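Local coordinates for protein putative glutathione S-transferase (Corynebacterium glutamicum, PDB 3M1G) that probably acts as a glutathione transferase of the ECM4-like, Omega-related group, at residues A[225-230]-A[274-279]; A[33-38]-A[55-60]. All coordinates share one frame; numbering follows the deposited sequence.

Contact 1: A[225-230]-A[274-279]; sequences WLEDRL and PNLWGY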
loop_
_atom_site.group_PDB
_atom_site.type_symbol
_atom_site.label_atom_id
_atom_site.label_comp_id
_atom_site.label_asym_id
_atom_site.label_seq_id
_atom_site.Cartn_x
_atom_site.Cartn_y
_atom_site.Cartn_z
ATOM N N TRP A 225 -10.079 -12.174 12.147
ATOM C CA TRP A 225 -10.850 -12.411 13.368
ATOM C C TRP A 225 -11.511 -11.096 13.838
ATOM O O TRP A 225 -12.690 -11.092 14.176
ATOM C CB TRP A 225 -9.955 -12.980 14.483
ATOM C CG TRP A 225 -10.453 -12.737 15.872
ATOM C CD1 TRP A 225 -11.609 -13.223 16.424
ATOM C CD2 TRP A 225 -9.799 -11.995 16.903
ATOM N NE1 TRP A 225 -11.724 -12.778 17.709
ATOM C CE2 TRP A 225 -10.630 -12.027 18.030
ATOM C CE3 TRP A 225 -8.597 -11.281 16.975
ATOM C CZ2 TRP A 225 -10.299 -11.387 19.230
ATOM C CZ3 TRP A 225 -8.262 -10.642 18.187
ATOM C CH2 TRP A 225 -9.114 -10.686 19.272
ATOM N N LEU A 226 -10.768 -9.996 13.853
ATOM C CA LEU A 226 -11.353 -8.722 14.307
ATOM C C LEU A 226 -12.485 -8.234 13.378
ATOM O O LEU A 226 -13.534 -7.739 13.826
ATOM C CB LEU A 226 -10.276 -7.643 14.454
ATOM C CG LEU A 226 -9.303 -7.861 15.601
ATOM C CD1 LEU A 226 -8.146 -6.877 15.521
ATOM C CD2 LEU A 226 -10.010 -7.756 16.971
ATOM N N GLU A 227 -12.265 -8.375 12.080
ATOM C CA GLU A 227 -13.247 -7.976 11.075
ATOM C C GLU A 227 -14.562 -8.739 11.336
ATOM O O GLU A 227 -15.668 -8.171 11.291
ATOM C CB GLU A 227 -12.692 -8.255 9.677
ATOM C CG GLU A 227 -13.692 -8.122 8.544
ATOM C CD GLU A 227 -14.053 -6.686 8.268
ATOM O OE1 GLU A 227 -13.298 -5.791 8.735
ATOM O OE2 GLU A 227 -15.082 -6.461 7.585
ATOM N N ASP A 228 -14.439 -10.018 11.646
ATOM C CA ASP A 228 -15.615 -10.821 11.974
ATOM C C ASP A 228 -16.210 -10.485 13.348
ATOM O O ASP A 228 -17.424 -10.449 13.505
ATOM C CB ASP A 228 -15.267 -12.303 11.928
ATOM C CG ASP A 228 -16.483 -13.209 12.210
ATOM O OD1 ASP A 228 -17.440 -13.233 11.417
ATOM O OD2 ASP A 228 -16.489 -13.868 13.246
ATOM N N ARG A 229 -15.375 -10.240 14.357
ATOM C CA ARG A 229 -15.895 -9.866 15.662
ATOM C C ARG A 229 -16.729 -8.566 15.590
ATOM O O ARG A 229 -17.766 -8.422 16.253
ATOM C CB ARG A 229 -14.738 -9.685 16.659
ATOM C CG ARG A 229 -15.187 -9.510 18.084
ATOM C CD ARG A 229 -14.046 -9.390 19.052
ATOM N NE ARG A 229 -14.550 -9.021 20.368
ATOM C CZ ARG A 229 -14.968 -9.876 21.298
ATOM N NH1 ARG A 229 -14.908 -11.185 21.105
ATOM N NH2 ARG A 229 -15.431 -9.398 22.445
ATOM N N LEU A 230 -16.248 -7.615 14.811
ATOM C CA LEU A 230 -16.868 -6.296 14.682
ATOM C C LEU A 230 -17.992 -6.271 13.639
ATOM O O LEU A 230 -18.593 -5.229 13.415
ATOM C CB LEU A 230 -15.793 -5.246 14.351
ATOM C CG LEU A 230 -14.810 -4.920 15.480
ATOM C CD1 LEU A 230 -13.594 -4.137 14.970
ATOM C CD2 LEU A 230 -15.533 -4.151 16.585
ATOM N N PRO A 274 -14.426 -3.881 5.458
ATOM C CA PRO A 274 -15.530 -2.958 5.716
ATOM C C PRO A 274 -15.838 -2.704 7.191
ATOM O O PRO A 274 -16.065 -1.548 7.559
ATOM C CB PRO A 274 -16.748 -3.615 5.034
ATOM C CG PRO A 274 -16.208 -4.625 4.111
ATOM C CD PRO A 274 -14.784 -4.977 4.545
ATOM N N ASN A 275 -15.879 -3.755 8.014
ATOM C CA ASN A 275 -16.135 -3.535 9.434
ATOM C C ASN A 275 -15.022 -2.772 10.141
ATOM O O ASN A 275 -15.309 -1.811 10.873
ATOM C CB ASN A 275 -16.450 -4.831 10.147
ATOM C CG ASN A 275 -17.754 -5.407 9.692
ATOM O OD1 ASN A 275 -18.786 -4.778 9.835
ATOM N ND2 ASN A 275 -17.708 -6.560 9.079
ATOM N N LEU A 276 -13.768 -3.150 9.901
ATOM C CA LEU A 276 -12.647 -2.431 10.525
ATOM C C LEU A 276 -12.631 -0.983 10.098
ATOM O O LEU A 276 -12.298 -0.106 10.908
ATOM C CB LEU A 276 -11.295 -3.076 10.198
ATOM C CG LEU A 276 -11.049 -4.422 10.917
ATOM C CD1 LEU A 276 -9.818 -5.138 10.290
ATOM C CD2 LEU A 276 -10.841 -4.198 12.378
ATOM N N TRP A 277 -12.935 -0.720 8.826
ATOM C CA TRP A 277 -12.875 0.660 8.320
ATOM C C TRP A 277 -13.988 1.551 8.883
ATOM O O TRP A 277 -13.741 2.711 9.202
ATOM C CB TRP A 277 -12.912 0.667 6.798
ATOM C CG TRP A 277 -12.882 1.994 6.098
ATOM C CD1 TRP A 277 -13.661 2.329 5.060
ATOM C CD2 TRP A 277 -12.017 3.148 6.337
ATOM N NE1 TRP A 277 -13.374 3.599 4.628
ATOM C CE2 TRP A 277 -12.381 4.132 5.393
ATOM C CE3 TRP A 277 -11.003 3.443 7.256
ATOM C CZ2 TRP A 277 -11.742 5.384 5.308
ATOM C CZ3 TRP A 277 -10.386 4.714 7.209
ATOM C CH2 TRP A 277 -10.761 5.658 6.234
ATOM N N GLY A 278 -15.203 1.016 8.965
ATOM C CA GLY A 278 -16.312 1.678 9.661
ATOM C C GLY A 278 -15.965 1.960 11.113
ATOM O O GLY A 278 -16.099 3.089 11.587
ATOM N N TYR A 279 -15.464 0.939 11.803
ATOM C CA TYR A 279 -15.000 1.070 13.206
ATOM C C TYR A 279 -13.909 2.119 13.380
ATOM O O TYR A 279 -13.970 2.962 14.273
ATOM C CB TYR A 279 -14.566 -0.321 13.674
ATOM C CG TYR A 279 -13.773 -0.445 14.969
ATOM C CD1 TYR A 279 -14.406 -0.558 16.175
ATOM C CD2 TYR A 279 -12.375 -0.499 14.947
ATOM C CE1 TYR A 279 -13.687 -0.726 17.341
ATOM C CE2 TYR A 279 -11.643 -0.674 16.108
ATOM C CZ TYR A 279 -12.319 -0.790 17.309
ATOM O OH TYR A 279 -11.633 -0.974 18.484
#
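Glu227 reaches across from the last turn of helix 209-229 to the N-terminal end of helix 274-284. Its carboxylate accepts hydrogen bonds from two backbone N-H groups there. Leu276 N donates to Glu227 OE1 at 2.9 Å, and Asn275 N donates to Glu227 OE2, also at 2.9 Å. Both donors come to the syn side of their oxygen, somewhat out of the carboxylate plane. The glutamate chain extends with CG anti to the backbone N (chi1 170°), then bends at chi2, which turns the carboxylate onto the helix end. Asn275 ND2 adds a weak, strongly bent hydrogen bond to Glu227 OE2. Its amide is turned 37° from the carboxylate.

Leu230 leads the apolar part of the contact. Its CD1 sits over the face of the Tyr279 ring, 3.8 Å from the centroid, in a CH-pi contact. The same Leu230 CD1 touches Leu276 CD2 at 3.8 Å. Tyr279 OH is hydrogen-bonded to Asp245 OD1, and Leu248 and Leu252 of helix 243-253 continue this apolar patch.

The two helix segments cross at 71° in the GST C-terminal helical domain. A carboxylate on the first-turn N-H groups would probably be stabilised by the positive end of the helix dipole, favouring its charged form.

Contact 2: A[33-38]-A[55-60]; sequences DRIVAD and WPVEAG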
loop_
_atom_site.group_PDB
_atom_site.type_symbol
_atom_site.label_atom_id
_atom_site.label_comp_id
_atom_site.label_asym_id
_atom_site.label_seq_id
_atom_site.Cartn_x
_atom_site.Cartn_y
_atom_site.Cartn_z
ATOM N N ASP A 33 6.511 0.655 39.033
ATOM C CA ASP A 33 5.802 1.253 40.171
ATOM C C ASP A 33 4.419 1.642 39.679
ATOM O O ASP A 33 4.176 1.646 38.480
ATOM C CB ASP A 33 6.503 2.520 40.698
ATOM C CG ASP A 33 7.784 2.238 41.414
ATOM O OD1 ASP A 33 8.141 1.042 41.620
ATOM O OD2 ASP A 33 8.437 3.233 41.828
ATOM N N ARG A 34 3.511 1.974 40.601
ATOM C CA ARG A 34 2.142 2.349 40.238
ATOM C C ARG A 34 1.728 3.560 41.059
ATOM O O ARG A 34 2.234 3.756 42.179
ATOM C CB ARG A 34 1.181 1.177 40.489
ATOM C CG ARG A 34 1.387 0.008 39.518
ATOM C CD ARG A 34 0.447 -1.189 39.863
ATOM N NE ARG A 34 -0.942 -0.712 39.831
ATOM C CZ ARG A 34 -1.903 -1.044 40.701
ATOM N NH1 ARG A 34 -1.686 -1.885 41.691
ATOM N NH2 ARG A 34 -3.113 -0.506 40.588
ATOM N N ILE A 35 0.878 4.395 40.472
ATOM C CA ILE A 35 0.273 5.502 41.169
ATOM C C ILE A 35 -1.147 5.085 41.557
ATOM O O ILE A 35 -1.939 4.734 40.690
ATOM C CB ILE A 35 0.259 6.807 40.336
ATOM C CG1 ILE A 35 1.603 7.036 39.636
ATOM C CG2 ILE A 35 -0.021 8.003 41.263
ATOM C CD1 ILE A 35 1.747 8.371 38.884
ATOM N N VAL A 36 -1.440 5.087 42.852
ATOM C CA VAL A 36 -2.666 4.513 43.374
ATOM C C VAL A 36 -3.424 5.427 44.345
ATOM O O VAL A 36 -2.865 6.349 44.945
ATOM C CB VAL A 36 -2.413 3.144 44.050
ATOM C CG1 VAL A 36 -1.707 2.185 43.073
ATOM C CG2 VAL A 36 -1.610 3.303 45.359
ATOM N N ALA A 37 -4.714 5.138 44.457
ATOM C CA ALA A 37 -5.648 5.846 45.327
ATOM C C ALA A 37 -5.407 5.571 46.807
ATOM O O ALA A 37 -5.682 6.452 47.623
ATOM C CB ALA A 37 -7.109 5.492 44.956
ATOM N N ASP A 38 -4.865 4.412 47.181
ATOM C CA ASP A 38 -4.735 4.106 48.626
ATOM C C ASP A 38 -3.375 4.486 49.234
ATOM O O ASP A 38 -3.024 4.042 50.325
ATOM C CB ASP A 38 -5.098 2.649 48.938
ATOM C CG ASP A 38 -4.228 1.649 48.210
ATOM O OD1 ASP A 38 -3.343 2.065 47.459
ATOM O OD2 ASP A 38 -4.432 0.430 48.374
ATOM N N TRP A 55 2.918 4.989 44.600
ATOM C CA TRP A 55 2.929 6.421 44.742
ATOM C C TRP A 55 1.459 6.898 44.847
ATOM O O TRP A 55 0.568 6.187 44.439
ATOM C CB TRP A 55 3.563 7.062 43.514
ATOM C CG TRP A 55 4.962 6.700 43.211
ATOM C CD1 TRP A 55 5.454 5.446 42.919
ATOM C CD2 TRP A 55 6.090 7.595 43.130
ATOM N NE1 TRP A 55 6.797 5.521 42.655
ATOM C CE2 TRP A 55 7.215 6.822 42.771
ATOM C CE3 TRP A 55 6.248 8.971 43.295
ATOM C CZ2 TRP A 55 8.502 7.384 42.595
ATOM C CZ3 TRP A 55 7.497 9.528 43.099
ATOM C CH2 TRP A 55 8.621 8.725 42.756
ATOM N N PRO A 56 1.232 8.096 45.390
ATOM C CA PRO A 56 -0.107 8.607 45.592
ATOM C C PRO A 56 -0.659 9.360 44.413
ATOM O O PRO A 56 0.061 10.159 43.806
ATOM C CB PRO A 56 0.058 9.552 46.789
ATOM C CG PRO A 56 1.435 10.075 46.634
ATOM C CD PRO A 56 2.243 8.912 46.097
ATOM N N VAL A 57 -1.923 9.115 44.076
ATOM C CA VAL A 57 -2.607 10.006 43.105
ATOM C C VAL A 57 -2.766 11.385 43.761
ATOM O O VAL A 57 -3.119 11.485 44.947
ATOM C CB VAL A 57 -3.948 9.475 42.635
ATOM C CG1 VAL A 57 -3.797 8.125 41.890
ATOM C CG2 VAL A 57 -4.939 9.337 43.812
ATOM N N GLU A 58 -2.357 12.419 43.031
ATOM C CA GLU A 58 -2.558 13.801 43.388
ATOM C C GLU A 58 -2.318 14.675 42.173
ATOM O O GLU A 58 -1.590 14.279 41.260
ATOM C CB GLU A 58 -1.628 14.241 44.535
ATOM C CG GLU A 58 -0.164 14.043 44.258
ATOM C CD GLU A 58 0.719 14.404 45.448
ATOM O OE1 GLU A 58 1.052 15.603 45.635
ATOM O OE2 GLU A 58 1.131 13.454 46.173
ATOM N N ALA A 59 -2.933 15.859 42.183
ATOM C CA ALA A 59 -2.844 16.793 41.102
ATOM C C ALA A 59 -1.504 17.518 41.139
ATOM O O ALA A 59 -0.996 17.857 42.210
ATOM C CB ALA A 59 -4.013 17.856 41.180
ATOM N N GLY A 60 -0.978 17.835 39.969
ATOM C CA GLY A 60 0.173 18.733 39.895
ATOM C C GLY A 60 1.499 18.081 40.304
ATOM O O GLY A 60 2.455 18.794 40.537
#
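Ile35 and Trp55 pair in parallel, with their CA atoms 4.5 Å apart, as strand 34-36 runs beside strand 53-56. The two belong to a small mixed three-stranded sheet in which 34-36 is an outermost strand. Trp55 is hydrogen-bonded through its backbone to the residues on either side of Ile35, the parallel pattern. Its N gives a hydrogen bond to Arg34 O at 2.8 Å, and Trp55 O accepts one from Val36 N at the same distance. Both are nearly straight. Beyond Pro56, which has no N-H to give, Val57 N gives a hydrogen bond to Val36 O at 3.0 Å. This donor stands 45° above the carbonyl plane of Val36.

Ile35 and Trp55 put their side chains on the same face of the sheet. There they meet Tyr62 and Val150, residues of the neighbouring four-stranded sheet of the thioredoxin-like domain. Ile35 CG2 lies anti to its own N and comes to 3.8 Å from Val57 CG1. Val57 CG2 rests near Ala37 CA. Arg34 NE forms a salt bridge with Asp160 of helix 154-163.

Asp33 meets the indole at its N-H edge. Its OD1 accepts a hydrogen bond from Phe53 N. Trp55 NE1 gives one to Asp33 OD2 over 2.9 Å with an N-H...O angle of 176°. That oxygen lies in the indole plane, but NE1 approaches its anti side tilted 32° out of the carboxylate plane.

In the fold
From the N terminus, contact 2 comes first. Segment 33-38 is followed by a short excursion of 16 residues that holds strand 46-47; segment 55-60 then closes the loop. The chain next builds the thioredoxin-like part, with strand 62-66 following directly, and passes into the helical C-terminal part. Contact 1 opens at 225-230. It closes at 274-279, after 43 residues that include helix 243-253. The two loops are in series and neither nest nor cross. The centres of contacts 1 and 2 lie about 37 Å apart, on opposite sides of the chain's centre. Contact 2 joins two strands of a small sheet packed against the four-stranded thioredoxin-like sheet; contact 1 joins two helices of the C-terminal bundle.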